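Local coordinates for protein glucosamine--fructose-6-phosphate aminotransferase [isomerizing] (Francisella tularensis subsp. tularensis, PDB 3TBF) that probably makes glucosamine 6-phosphate from fructose 6-phosphate and glutamine, the domain described here being the C-terminal sugar-phosphate isomerase part, at residues Glu52-Ile57 and Ala80-Ser85; Cys58-Gly63 and Ser103-Ile108; Asn97-Gly102 and Lys125-Val130; Ile108-Glu113 and Ile135-Asn140. One frame throughout, in Å; residues are numbered along the deposited sequence.

Interaction 1: residues Glu52-Ile57 and Ala80-Ser85; sequences EKTKHI and AKVPCS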
loop_
_atom_site.group_PDB
_atom_site.type_symbol
_atom_site.label_atom_id
_atom_site.label_comp_id
_atom_site.label_asym_id
_atom_site.label_seq_id
_atom_site.Cartn_x
_atom_site.Cartn_y
_atom_site.Cartn_z
ATOM N N GLU A 52 -6.287 28.473 -3.336
ATOM C CA GLU A 52 -7.705 28.818 -3.439
ATOM C C GLU A 52 -8.329 27.986 -4.530
ATOM O O GLU A 52 -9.474 27.622 -4.430
ATOM C CB GLU A 52 -7.896 30.290 -3.762
ATOM C CG GLU A 52 -7.355 31.206 -2.688
ATOM C CD GLU A 52 -7.678 32.704 -2.901
ATOM O OE1 GLU A 52 -7.615 33.201 -4.066
ATOM O OE2 GLU A 52 -7.964 33.380 -1.881
ATOM N N LYS A 53 -7.565 27.674 -5.564
ATOM C CA LYS A 53 -8.038 26.810 -6.659
ATOM C C LYS A 53 -7.975 25.298 -6.381
ATOM O O LYS A 53 -8.520 24.523 -7.136
ATOM C CB LYS A 53 -7.185 27.036 -7.900
ATOM C CG LYS A 53 -7.157 28.440 -8.464
ATOM C CD LYS A 53 -6.084 28.491 -9.578
ATOM C CE LYS A 53 -6.005 29.872 -10.291
ATOM N NZ LYS A 53 -4.969 29.905 -11.395
ATOM N N THR A 54 -7.284 24.881 -5.332
ATOM C CA THR A 54 -7.031 23.484 -5.071
ATOM C C THR A 54 -8.252 22.851 -4.522
ATOM O O THR A 54 -8.837 23.385 -3.585
ATOM C CB THR A 54 -5.925 23.310 -4.056
ATOM O OG1 THR A 54 -4.710 23.757 -4.643
ATOM C CG2 THR A 54 -5.795 21.850 -3.569
ATOM N N LYS A 55 -8.657 21.734 -5.132
ATOM C CA LYS A 55 -9.809 20.960 -4.662
ATOM C C LYS A 55 -9.443 19.514 -4.360
ATOM O O LYS A 55 -10.209 18.738 -3.767
ATOM C CB LYS A 55 -10.936 20.975 -5.676
ATOM C CG LYS A 55 -10.960 22.187 -6.565
ATOM C CD LYS A 55 -12.306 22.915 -6.536
ATOM C CE LYS A 55 -12.371 23.816 -5.308
ATOM N NZ LYS A 55 -11.478 25.035 -5.405
ATOM N N HIS A 56 -8.266 19.151 -4.783
ATOM C CA HIS A 56 -7.793 17.843 -4.554
ATOM C C HIS A 56 -6.298 17.921 -4.497
ATOM O O HIS A 56 -5.679 18.645 -5.217
ATOM C CB HIS A 56 -8.231 16.944 -5.709
ATOM C CG HIS A 56 -7.815 15.522 -5.544
ATOM N ND1 HIS A 56 -6.580 15.064 -5.946
ATOM C CD2 HIS A 56 -8.474 14.447 -5.040
ATOM C CE1 HIS A 56 -6.485 13.775 -5.671
ATOM N NE2 HIS A 56 -7.619 13.374 -5.120
ATOM N N ILE A 57 -5.723 17.141 -3.625
ATOM C CA ILE A 57 -4.291 17.127 -3.460
ATOM C C ILE A 57 -3.755 15.765 -3.821
ATOM O O ILE A 57 -4.183 14.785 -3.248
ATOM C CB ILE A 57 -3.920 17.425 -2.025
ATOM C CG1 ILE A 57 -4.263 18.850 -1.702
ATOM C CG2 ILE A 57 -2.453 17.188 -1.809
ATOM C CD1 ILE A 57 -4.233 19.081 -0.279
ATOM N N ALA A 80 -7.906 19.759 7.088
ATOM C CA ALA A 80 -8.182 20.680 5.963
ATOM C C ALA A 80 -9.425 20.335 5.161
ATOM O O ALA A 80 -9.888 21.149 4.375
ATOM C CB ALA A 80 -7.018 20.751 5.049
ATOM N N LYS A 81 -9.921 19.109 5.303
ATOM C CA LYS A 81 -11.042 18.615 4.534
ATOM C C LYS A 81 -10.898 18.741 3.023
ATOM O O LYS A 81 -11.870 18.979 2.312
ATOM C CB LYS A 81 -12.313 19.305 4.980
ATOM C CG LYS A 81 -12.427 19.361 6.467
ATOM C CD LYS A 81 -13.682 18.785 6.990
ATOM C CE LYS A 81 -13.433 18.251 8.401
ATOM N NZ LYS A 81 -13.519 16.722 8.557
ATOM N N VAL A 82 -9.691 18.546 2.522
ATOM C CA VAL A 82 -9.474 18.465 1.105
ATOM C C VAL A 82 -9.173 17.010 0.767
ATOM O O VAL A 82 -8.422 16.366 1.457
ATOM C CB VAL A 82 -8.344 19.375 0.691
ATOM C CG1 VAL A 82 -8.146 19.375 -0.828
ATOM C CG2 VAL A 82 -8.681 20.769 1.170
ATOM N N PRO A 83 -9.841 16.463 -0.270
ATOM C CA PRO A 83 -9.527 15.086 -0.583
ATOM C C PRO A 83 -8.046 14.928 -1.022
ATOM O O PRO A 83 -7.464 15.836 -1.649
ATOM C CB PRO A 83 -10.516 14.750 -1.697
ATOM C CG PRO A 83 -10.919 16.016 -2.254
ATOM C CD PRO A 83 -10.867 17.019 -1.154
ATOM N N CYS A 84 -7.438 13.796 -0.673
ATOM C CA CYS A 84 -6.009 13.605 -0.889
ATOM C C CYS A 84 -5.714 12.197 -1.393
ATOM O O CYS A 84 -6.253 11.219 -0.852
ATOM C CB CYS A 84 -5.322 13.822 0.438
ATOM S SG CYS A 84 -3.540 13.900 0.354
ATOM N N SER A 85 -4.905 12.060 -2.438
ATOM C CA SER A 85 -4.448 10.742 -2.805
ATOM C C SER A 85 -2.921 10.659 -2.748
ATOM O O SER A 85 -2.207 11.679 -2.901
ATOM C CB SER A 85 -4.964 10.342 -4.186
ATOM O OG SER A 85 -4.425 11.181 -5.163
#
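H56 and I57 meet P83, C84 and S85 where the parallel strands 56-61 and 84-88 begin, the two being joined through helix 63-80 as a beta-alpha-beta crossover of the SIS-type sheet. Two backbone bonds fix the register: I57 N donates to P83 O at 2.9 Å, and S85 N donates to I57 O at 2.9 Å. I57 thus grips the other strand through both its amide and its carbonyl, the usual parallel pattern.

The imidazole of H56 illustrates how one ring can use several surfaces. Its CB packs on V100 of the loop before strand 103-109. CG stands anti to the backbone N (chi1 -178°), which swings the ring across to the neighbouring strand, past P83 and as far as S85. CG lies 3.9 Å from P83 O, which sits over one face of the ring, displaced toward its rim. Next in line, CD2 touches P83 CB at 3.9 Å, and NE2 is 3.9 Å from S85 OG. CE1 comes edge-on to S85 OG, 3.4 Å away and in the ring plane, while ND1 turns to a weak hydrogen bond with S103 OG.

On the face bearing I57 and C84, helix 165-184 lends F177 to I57 and I181 to V82. There I57 CD1 rests 4.0 Å from V82 CG1, while I57 CG2 lies 4.1 Å from C84 SG.

Interaction 2: residues Cys58-Gly63 and Ser103-Ile108; sequences CIVACG and SLFVSI
V106 O is approached by two groups of the neighbouring strand: the amide of V60, whose N lies 2.8 Å away in a nearly straight hydrogen bond, and the CA-H of I59, whose CA is at 3.2 Å. The same exchange recurs along strands 56-61 and 103-109. C58 N donates to L104 O, V106 N donates to C58 O, and at the far end I108 N reaches V60 O only weakly, at 3.4 Å. The strands are parallel, with 27° between their directions.

On one face of the sheet I59 and V106 stand side by side and point the same way. The I59 CG1 branch lies beside the backbone N (chi1 -62°), which leaves CG2 directed to I108 CD1 at 3.5 Å. The opposite face carries C58, V60, F105 and S107; here the F105 ring slants across V60, its CE2 3.6 Å from V60 CG2.

The pair lies in the middle of the three-layer alpha-beta-alpha sandwich of a SIS domain. Helix 165-184 packs on L104 and I108, helix 115-124 on V60, F105 and S107 at the other face, and strands 84-88 and 129-136 flank the pair, the latter setting Y129 edge-to-face with F105.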
loop_
_atom_site.group_PDB
_atom_site.type_symbol
_atom_site.label_atom_id
_atom_site.label_comp_id
_atom_site.label_asym_id
_atom_site.label_seq_id
_atom_site.Cartn_x
_atom_site.Cartn_y
_atom_site.Cartn_z
ATOM N N CYS A 58 -2.764 15.759 -4.725
ATOM C CA CYS A 58 -2.170 14.552 -5.293
ATOM C C CYS A 58 -0.726 14.471 -4.858
ATOM O O CYS A 58 0.125 15.211 -5.364
ATOM C CB CYS A 58 -2.229 14.618 -6.842
ATOM S SG CYS A 58 -2.635 13.073 -7.694
ATOM N N ILE A 59 -0.417 13.587 -3.920
ATOM C CA ILE A 59 0.957 13.517 -3.374
ATOM C C ILE A 59 1.665 12.375 -4.104
ATOM O O ILE A 59 1.157 11.255 -4.152
ATOM C CB ILE A 59 0.990 13.278 -1.902
ATOM C CG1 ILE A 59 0.323 14.420 -1.137
ATOM C CG2 ILE A 59 2.425 13.195 -1.382
ATOM C CD1 ILE A 59 0.266 14.182 0.397
ATOM N N VAL A 60 2.815 12.692 -4.693
ATOM C CA VAL A 60 3.657 11.749 -5.383
ATOM C C VAL A 60 5.053 11.710 -4.776
ATOM O O VAL A 60 5.684 12.745 -4.580
ATOM C CB VAL A 60 3.780 12.132 -6.869
ATOM C CG1 VAL A 60 4.743 11.182 -7.621
ATOM C CG2 VAL A 60 2.385 12.117 -7.499
ATOM N N ALA A 61 5.553 10.518 -4.490
ATOM C CA ALA A 61 6.864 10.385 -3.860
ATOM C C ALA A 61 7.357 8.933 -3.878
ATOM O O ALA A 61 6.637 8.010 -4.323
ATOM C CB ALA A 61 6.809 10.896 -2.417
ATOM N N CYS A 62 8.579 8.709 -3.404
ATOM C CA CYS A 62 9.024 7.370 -3.238
ATOM C C CYS A 62 9.730 7.141 -1.896
ATOM O O CYS A 62 10.166 8.094 -1.241
ATOM C CB CYS A 62 9.829 6.942 -4.454
ATOM S SG CYS A 62 11.421 7.517 -4.377
ATOM N N GLY A 63 9.698 5.894 -1.428
ATOM C CA GLY A 63 10.376 5.477 -0.244
ATOM C C GLY A 63 9.845 6.162 0.978
ATOM O O GLY A 63 8.673 6.289 1.179
ATOM N N SER A 103 -6.797 19.813 -9.089
ATOM C CA SER A 103 -5.831 18.970 -8.433
ATOM C C SER A 103 -4.498 19.673 -8.280
ATOM O O SER A 103 -3.980 20.213 -9.254
ATOM C CB SER A 103 -5.611 17.711 -9.246
ATOM O OG SER A 103 -6.247 16.647 -8.617
ATOM N N LEU A 104 -3.935 19.630 -7.080
ATOM C CA LEU A 104 -2.605 20.167 -6.834
ATOM C C LEU A 104 -1.651 19.003 -6.794
ATOM O O LEU A 104 -1.911 18.020 -6.114
ATOM C CB LEU A 104 -2.577 20.902 -5.489
ATOM C CG LEU A 104 -1.260 21.512 -5.054
ATOM C CD1 LEU A 104 -0.933 22.679 -5.998
ATOM C CD2 LEU A 104 -1.304 21.908 -3.583
ATOM N N PHE A 105 -0.592 19.090 -7.572
ATOM C CA PHE A 105 0.450 18.087 -7.612
ATOM C C PHE A 105 1.500 18.437 -6.544
ATOM O O PHE A 105 2.123 19.479 -6.579
ATOM C CB PHE A 105 1.080 18.037 -9.016
ATOM C CG PHE A 105 2.111 16.967 -9.176
ATOM C CD1 PHE A 105 3.420 17.166 -8.744
ATOM C CD2 PHE A 105 1.786 15.749 -9.711
ATOM C CE1 PHE A 105 4.384 16.153 -8.872
ATOM C CE2 PHE A 105 2.757 14.748 -9.870
ATOM C CZ PHE A 105 4.045 14.953 -9.418
ATOM N N VAL A 106 1.633 17.586 -5.542
ATOM C CA VAL A 106 2.570 17.785 -4.458
ATOM C C VAL A 106 3.591 16.672 -4.539
ATOM O O VAL A 106 3.228 15.488 -4.518
ATOM C CB VAL A 106 1.891 17.690 -3.132
ATOM C CG1 VAL A 106 2.939 17.738 -1.962
ATOM C CG2 VAL A 106 0.875 18.777 -3.002
ATOM N N SER A 107 4.863 17.034 -4.693
ATOM C CA SER A 107 5.927 16.061 -4.599
ATOM C C SER A 107 6.731 16.229 -3.290
ATOM O O SER A 107 6.763 17.288 -2.659
ATOM C CB SER A 107 6.828 16.167 -5.805
ATOM O OG SER A 107 7.422 17.421 -5.892
ATOM N N ILE A 108 7.267 15.130 -2.802
ATOM C CA ILE A 108 8.052 15.187 -1.600
ATOM C C ILE A 108 9.393 14.566 -1.910
ATOM O O ILE A 108 9.441 13.462 -2.413
ATOM C CB ILE A 108 7.396 14.393 -0.480
ATOM C CG1 ILE A 108 5.932 14.848 -0.256
ATOM C CG2 ILE A 108 8.197 14.579 0.811
ATOM C CD1 ILE A 108 5.160 13.992 0.724
#

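Interaction 3: residues Asn97-Gly102 and Lys125-Val130; sequences NVVVDG and KKQNYV
V99 and Y129 form the centre of this contact, an instructive case of an aliphatic branch set squarely on an aromatic face. The valine side chain crosses that of the tyrosine at about a right angle, and V99 CG1 stands 3.7 Å from the centroid of the Y129 ring, 10° off its normal, a CH-pi contact. With CG1 anti to the backbone N (chi1 176°), the other methyl is left to lean toward the hydroxyl end of the ring: V99 CG2 is 3.8 Å from Y129 CZ. The same branch also meets Q127 CB at 4.0 Å, and V99 CG1 lies 4.0 Å from N128 CB, so this one valine touches three successive residues of 125-130.

Polar groups flank it. D101 and N128 cross at a slant, with carboxylate and amide planes 68° apart. N128 ND2 approaches D101 OD1 on its anti side, tilted out of the carboxylate plane; the modelled 2.5 Å between them is shorter than such a bond should be, so its length is doubtful. At the other end the N97 amide crosses the Q127 side chain at a slant, the two amide planes steeply turned; N97 OD1 accepts from K123 NZ. Past the aspartate, G102 CA packs against V130 CG1.

The contact joins the loop leading into strand 103-109 to the start of strand 129-136, and V98 and V100 pack on V82 and P83 of the second subunit. Its chemistry is mixed: an apolar methyl-on-ring centre with polar groups at its margins, where D101, probably ionised, is partnered by the N128 amide.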
loop_
_atom_site.group_PDB
_atom_site.type_symbol
_atom_site.label_atom_id
_atom_site.label_comp_id
_atom_site.label_asym_id
_atom_site.label_seq_id
_atom_site.Cartn_x
_atom_site.Cartn_y
_atom_site.Cartn_z
ATOM N N ASN A 97 -3.310 7.708 -15.937
ATOM C CA ASN A 97 -4.191 8.196 -14.882
ATOM C C ASN A 97 -5.050 9.393 -15.275
ATOM O O ASN A 97 -4.808 10.056 -16.286
ATOM C CB ASN A 97 -3.388 8.579 -13.651
ATOM C CG ASN A 97 -2.499 9.779 -13.896
ATOM O OD1 ASN A 97 -1.789 9.851 -14.901
ATOM N ND2 ASN A 97 -2.534 10.733 -12.979
ATOM N N VAL A 98 -6.068 9.622 -14.446
ATOM C CA VAL A 98 -7.026 10.681 -14.599
ATOM C C VAL A 98 -6.803 11.683 -13.479
ATOM O O VAL A 98 -6.611 11.331 -12.315
ATOM C CB VAL A 98 -8.469 10.165 -14.466
ATOM C CG1 VAL A 98 -9.472 11.343 -14.518
ATOM C CG2 VAL A 98 -8.814 9.166 -15.519
ATOM N N VAL A 99 -6.881 12.946 -13.822
ATOM C CA VAL A 99 -6.576 14.008 -12.907
ATOM C C VAL A 99 -7.837 14.780 -12.598
ATOM O O VAL A 99 -8.379 15.442 -13.464
ATOM C CB VAL A 99 -5.574 14.947 -13.542
ATOM C CG1 VAL A 99 -5.317 16.167 -12.605
ATOM C CG2 VAL A 99 -4.311 14.192 -13.848
ATOM N N VAL A 100 -8.315 14.676 -11.370
ATOM C CA VAL A 100 -9.473 15.464 -10.910
ATOM C C VAL A 100 -9.305 16.987 -11.225
ATOM O O VAL A 100 -8.199 17.543 -11.128
ATOM C CB VAL A 100 -9.623 15.280 -9.363
ATOM C CG1 VAL A 100 -10.688 16.175 -8.821
ATOM C CG2 VAL A 100 -9.893 13.753 -8.996
ATOM N N ASP A 101 -10.380 17.671 -11.604
ATOM C CA ASP A 101 -10.287 19.143 -11.723
ATOM C C ASP A 101 -9.830 19.754 -10.387
ATOM O O ASP A 101 -10.233 19.320 -9.313
ATOM C CB ASP A 101 -11.629 19.798 -12.122
ATOM C CG ASP A 101 -11.801 19.993 -13.664
ATOM O OD1 ASP A 101 -10.813 20.006 -14.454
ATOM O OD2 ASP A 101 -12.975 20.162 -14.088
ATOM N N GLY A 102 -8.991 20.775 -10.476
ATOM C CA GLY A 102 -8.535 21.479 -9.281
ATOM C C GLY A 102 -7.526 20.713 -8.432
ATOM O O GLY A 102 -7.401 20.951 -7.230
ATOM N N LYS A 125 2.739 18.410 -15.935
ATOM C CA LYS A 125 2.626 19.720 -16.596
ATOM C C LYS A 125 1.856 19.680 -17.916
ATOM O O LYS A 125 1.370 20.696 -18.371
ATOM C CB LYS A 125 4.008 20.339 -16.801
ATOM C CG LYS A 125 4.352 21.197 -15.592
ATOM C CD LYS A 125 5.774 21.159 -15.292
ATOM C CE LYS A 125 6.071 22.090 -14.142
ATOM N NZ LYS A 125 7.373 22.755 -14.421
ATOM N N LYS A 126 1.727 18.494 -18.485
ATOM C CA LYS A 126 0.827 18.254 -19.593
ATOM C C LYS A 126 -0.560 17.801 -19.145
ATOM O O LYS A 126 -1.343 17.427 -19.987
ATOM C CB LYS A 126 1.370 17.131 -20.452
ATOM C CG LYS A 126 2.725 17.434 -21.062
ATOM C CD LYS A 126 3.497 16.144 -21.285
ATOM C CE LYS A 126 4.918 16.428 -21.742
ATOM N NZ LYS A 126 5.604 15.146 -22.090
ATOM N N GLN A 127 -0.874 17.813 -17.849
ATOM C CA GLN A 127 -2.157 17.279 -17.407
ATOM C C GLN A 127 -2.963 18.384 -16.763
ATOM O O GLN A 127 -2.521 19.518 -16.621
ATOM C CB GLN A 127 -1.949 16.074 -16.474
ATOM C CG GLN A 127 -1.363 14.848 -17.205
ATOM C CD GLN A 127 -1.145 13.612 -16.316
ATOM O OE1 GLN A 127 -1.630 12.508 -16.629
ATOM N NE2 GLN A 127 -0.397 13.782 -15.237
ATOM N N ASN A 128 -4.156 18.034 -16.348
ATOM C CA ASN A 128 -5.094 18.981 -15.800
ATOM C C ASN A 128 -4.818 19.484 -14.368
ATOM O O ASN A 128 -5.756 19.759 -13.638
ATOM C CB ASN A 128 -6.460 18.292 -15.819
ATOM C CG ASN A 128 -7.607 19.261 -15.740
ATOM O OD1 ASN A 128 -7.464 20.452 -16.101
ATOM N ND2 ASN A 128 -8.767 18.766 -15.275
ATOM N N TYR A 129 -3.581 19.608 -13.930
ATOM C CA TYR A 129 -3.390 20.075 -12.541
ATOM C C TYR A 129 -3.425 21.596 -12.510
ATOM O O TYR A 129 -3.058 22.236 -13.497
ATOM C CB TYR A 129 -2.052 19.619 -11.964
ATOM C CG TYR A 129 -1.933 18.137 -11.762
ATOM C CD1 TYR A 129 -2.424 17.544 -10.622
ATOM C CD2 TYR A 129 -1.314 17.333 -12.697
ATOM C CE1 TYR A 129 -2.306 16.184 -10.396
ATOM C CE2 TYR A 129 -1.200 15.975 -12.499
ATOM C CZ TYR A 129 -1.692 15.403 -11.332
ATOM O OH TYR A 129 -1.580 14.049 -11.125
ATOM N N VAL A 130 -3.839 22.170 -11.385
ATOM C CA VAL A 130 -3.849 23.618 -11.232
ATOM C C VAL A 130 -2.433 24.152 -10.999
ATOM O O VAL A 130 -2.139 25.320 -11.246
ATOM C CB VAL A 130 -4.783 24.074 -10.076
ATOM C CG1 VAL A 130 -6.214 23.649 -10.350
ATOM C CG2 VAL A 130 -4.337 23.523 -8.728
#

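Interaction 4: residues Ile108-Glu113 and Ile135-Asn140; sequences ISQSGE and ICNVPN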
loop_
_atom_site.group_PDB
_atom_site.type_symbol
_atom_site.label_atom_id
_atom_site.label_comp_id
_atom_site.label_asym_id
_atom_site.label_seq_id
_atom_site.Cartn_x
_atom_site.Cartn_y
_atom_site.Cartn_z
ATOM N N ILE A 108 7.267 15.130 -2.802
ATOM C CA ILE A 108 8.052 15.187 -1.600
ATOM C C ILE A 108 9.393 14.566 -1.910
ATOM O O ILE A 108 9.441 13.462 -2.413
ATOM C CB ILE A 108 7.396 14.393 -0.480
ATOM C CG1 ILE A 108 5.932 14.848 -0.256
ATOM C CG2 ILE A 108 8.197 14.579 0.811
ATOM C CD1 ILE A 108 5.160 13.992 0.724
ATOM N N SER A 109 10.472 15.284 -1.622
ATOM C CA SER A 109 11.801 14.770 -1.884
ATOM C C SER A 109 12.865 15.455 -1.057
ATOM O O SER A 109 12.921 16.679 -0.997
ATOM C CB SER A 109 12.157 14.986 -3.315
ATOM O OG SER A 109 13.396 14.393 -3.587
ATOM N N GLN A 110 13.748 14.673 -0.460
ATOM C CA GLN A 110 14.868 15.250 0.269
ATOM C C GLN A 110 15.811 15.967 -0.711
ATOM O O GLN A 110 16.062 17.131 -0.577
ATOM C CB GLN A 110 15.637 14.182 1.049
ATOM C CG GLN A 110 16.681 14.763 2.029
ATOM C CD GLN A 110 17.899 15.353 1.336
ATOM O OE1 GLN A 110 18.503 14.717 0.453
ATOM N NE2 GLN A 110 18.276 16.582 1.722
ATOM N N SER A 111 16.310 15.239 -1.697
ATOM C CA SER A 111 17.319 15.747 -2.601
ATOM C C SER A 111 16.788 16.686 -3.646
ATOM O O SER A 111 17.538 17.459 -4.197
ATOM C CB SER A 111 17.965 14.554 -3.357
ATOM O OG SER A 111 17.032 13.919 -4.202
ATOM N N GLY A 112 15.521 16.565 -3.974
ATOM C CA GLY A 112 14.942 17.251 -5.140
ATOM C C GLY A 112 15.350 16.766 -6.532
ATOM O O GLY A 112 15.056 17.437 -7.540
ATOM N N GLU A 113 16.014 15.615 -6.599
ATOM C CA GLU A 113 16.488 15.047 -7.864
ATOM C C GLU A 113 15.933 13.625 -8.145
ATOM O O GLU A 113 16.250 13.031 -9.127
ATOM C CB GLU A 113 18.021 15.019 -7.884
ATOM C CG GLU A 113 18.735 16.373 -7.707
ATOM C CD GLU A 113 18.325 17.435 -8.789
ATOM O OE1 GLU A 113 17.908 17.043 -9.904
ATOM O OE2 GLU A 113 18.407 18.665 -8.522
ATOM N N ILE A 135 7.762 19.668 -1.552
ATOM C CA ILE A 135 8.298 19.665 -0.186
ATOM C C ILE A 135 9.714 19.123 -0.260
ATOM O O ILE A 135 9.909 17.915 -0.398
ATOM C CB ILE A 135 7.500 18.787 0.736
ATOM C CG1 ILE A 135 6.051 19.211 0.671
ATOM C CG2 ILE A 135 8.061 18.771 2.162
ATOM C CD1 ILE A 135 5.508 19.458 1.882
ATOM N N CYS A 136 10.708 20.017 -0.209
ATOM C CA CYS A 136 12.095 19.587 -0.533
ATOM C C CYS A 136 13.063 20.143 0.475
ATOM O O CYS A 136 12.740 21.082 1.160
ATOM C CB CYS A 136 12.485 19.948 -1.989
ATOM S SG CYS A 136 14.288 19.569 -2.523
ATOM N N ASN A 137 14.236 19.526 0.561
ATOM C CA ASN A 137 15.294 19.931 1.489
ATOM C C ASN A 137 16.481 20.700 0.855
ATOM O O ASN A 137 17.230 21.376 1.556
ATOM C CB ASN A 137 15.859 18.731 2.238
ATOM C CG ASN A 137 16.595 19.153 3.508
ATOM O OD1 ASN A 137 16.047 19.886 4.315
ATOM N ND2 ASN A 137 17.819 18.687 3.680
ATOM N N VAL A 138 16.642 20.582 -0.451
ATOM C CA VAL A 138 17.765 21.188 -1.173
ATOM C C VAL A 138 17.227 22.274 -2.076
ATOM O O VAL A 138 16.637 21.975 -3.113
ATOM C CB VAL A 138 18.495 20.155 -2.029
ATOM C CG1 VAL A 138 19.577 20.864 -2.961
ATOM C CG2 VAL A 138 19.080 19.064 -1.134
ATOM N N PRO A 139 17.420 23.542 -1.694
ATOM C CA PRO A 139 16.965 24.614 -2.574
ATOM C C PRO A 139 17.846 24.641 -3.803
ATOM O O PRO A 139 19.062 24.326 -3.747
ATOM C CB PRO A 139 17.146 25.896 -1.733
ATOM C CG PRO A 139 18.227 25.573 -0.748
ATOM C CD PRO A 139 18.173 24.048 -0.535
ATOM N N ASN A 140 17.264 25.016 -4.912
ATOM C CA ASN A 140 18.019 24.926 -6.149
ATOM C C ASN A 140 18.249 23.458 -6.565
ATOM O O ASN A 140 19.367 23.005 -6.790
ATOM C CB ASN A 140 19.347 25.687 -6.085
ATOM C CG ASN A 140 19.991 25.782 -7.456
ATOM O OD1 ASN A 140 19.288 26.039 -8.441
ATOM N ND2 ASN A 140 21.307 25.498 -7.551
#
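I108 and I135 pair in parallel, with CA atoms 4.7 Å apart, at the C-terminal ends of strands 103-109 and 129-136, the outer elements of a beta-alpha-beta unit completed by helix 115-124. S109 N donates to I135 O at 3.0 Å in a nearly straight bond. Beyond this pair, N137 N still reaches Q110 O at 3.2 Å along a more bent path.

The loop after strand 103-109 is shaped by its own serines. S109 OG accepts from G112 N in an ST motif, and S111 OG accepts from E113 N in an ST turn, two hydroxyls two residues apart folding the chain back over C136. Positive phi at G112 suits this reversal. The Ser-Gln-Ser-Gly sequence and its place at the strand end are consistent with the sugar-phosphate-binding loop of related glucosamine-6-phosphate synthases.

N137 CG, anti to the backbone N (chi1 -161°), carries the amide beside the side chain of Q110, their amide planes 64° apart; N137 CB is 3.2 Å from Q110 O. The asparagine amide is gripped from the loop that follows strand 149-152: OD1 accepts from T153 OG1 and A155 N, and ND2 donates to G156 O. V138 CB meanwhile rests 3.6 Å from S111 O.

C136 SG faces two ways: it lies 3.6 Å from G112 CA across the contact and accepts a hydrogen bond from V138 N at 3.3 Å.

Overall arrangement
Interactions 1, 2 and 4 pair strands of one five-stranded parallel sheet of the first SIS domain, ordered 84-88, 56-61, 103-109, 129-136, 149-152, and interaction 3 lies where two of them, 103-109 and 129-136, begin. Interactions 1, 2 and 4 step across the sheet from strand to strand, and interaction 2 shares I108 with interaction 4; the centres of 1 and 2, and of 2 and 4, lie about 12 Å apart. Interaction 3 is about 22 Å between centres from interaction 4. Along the chain, interaction 1 closes before 3 and 4 open, while 2 alternates with 1 and 3. Interactions 1, 2 and 3, unlike interaction 4, also touch the second subunit.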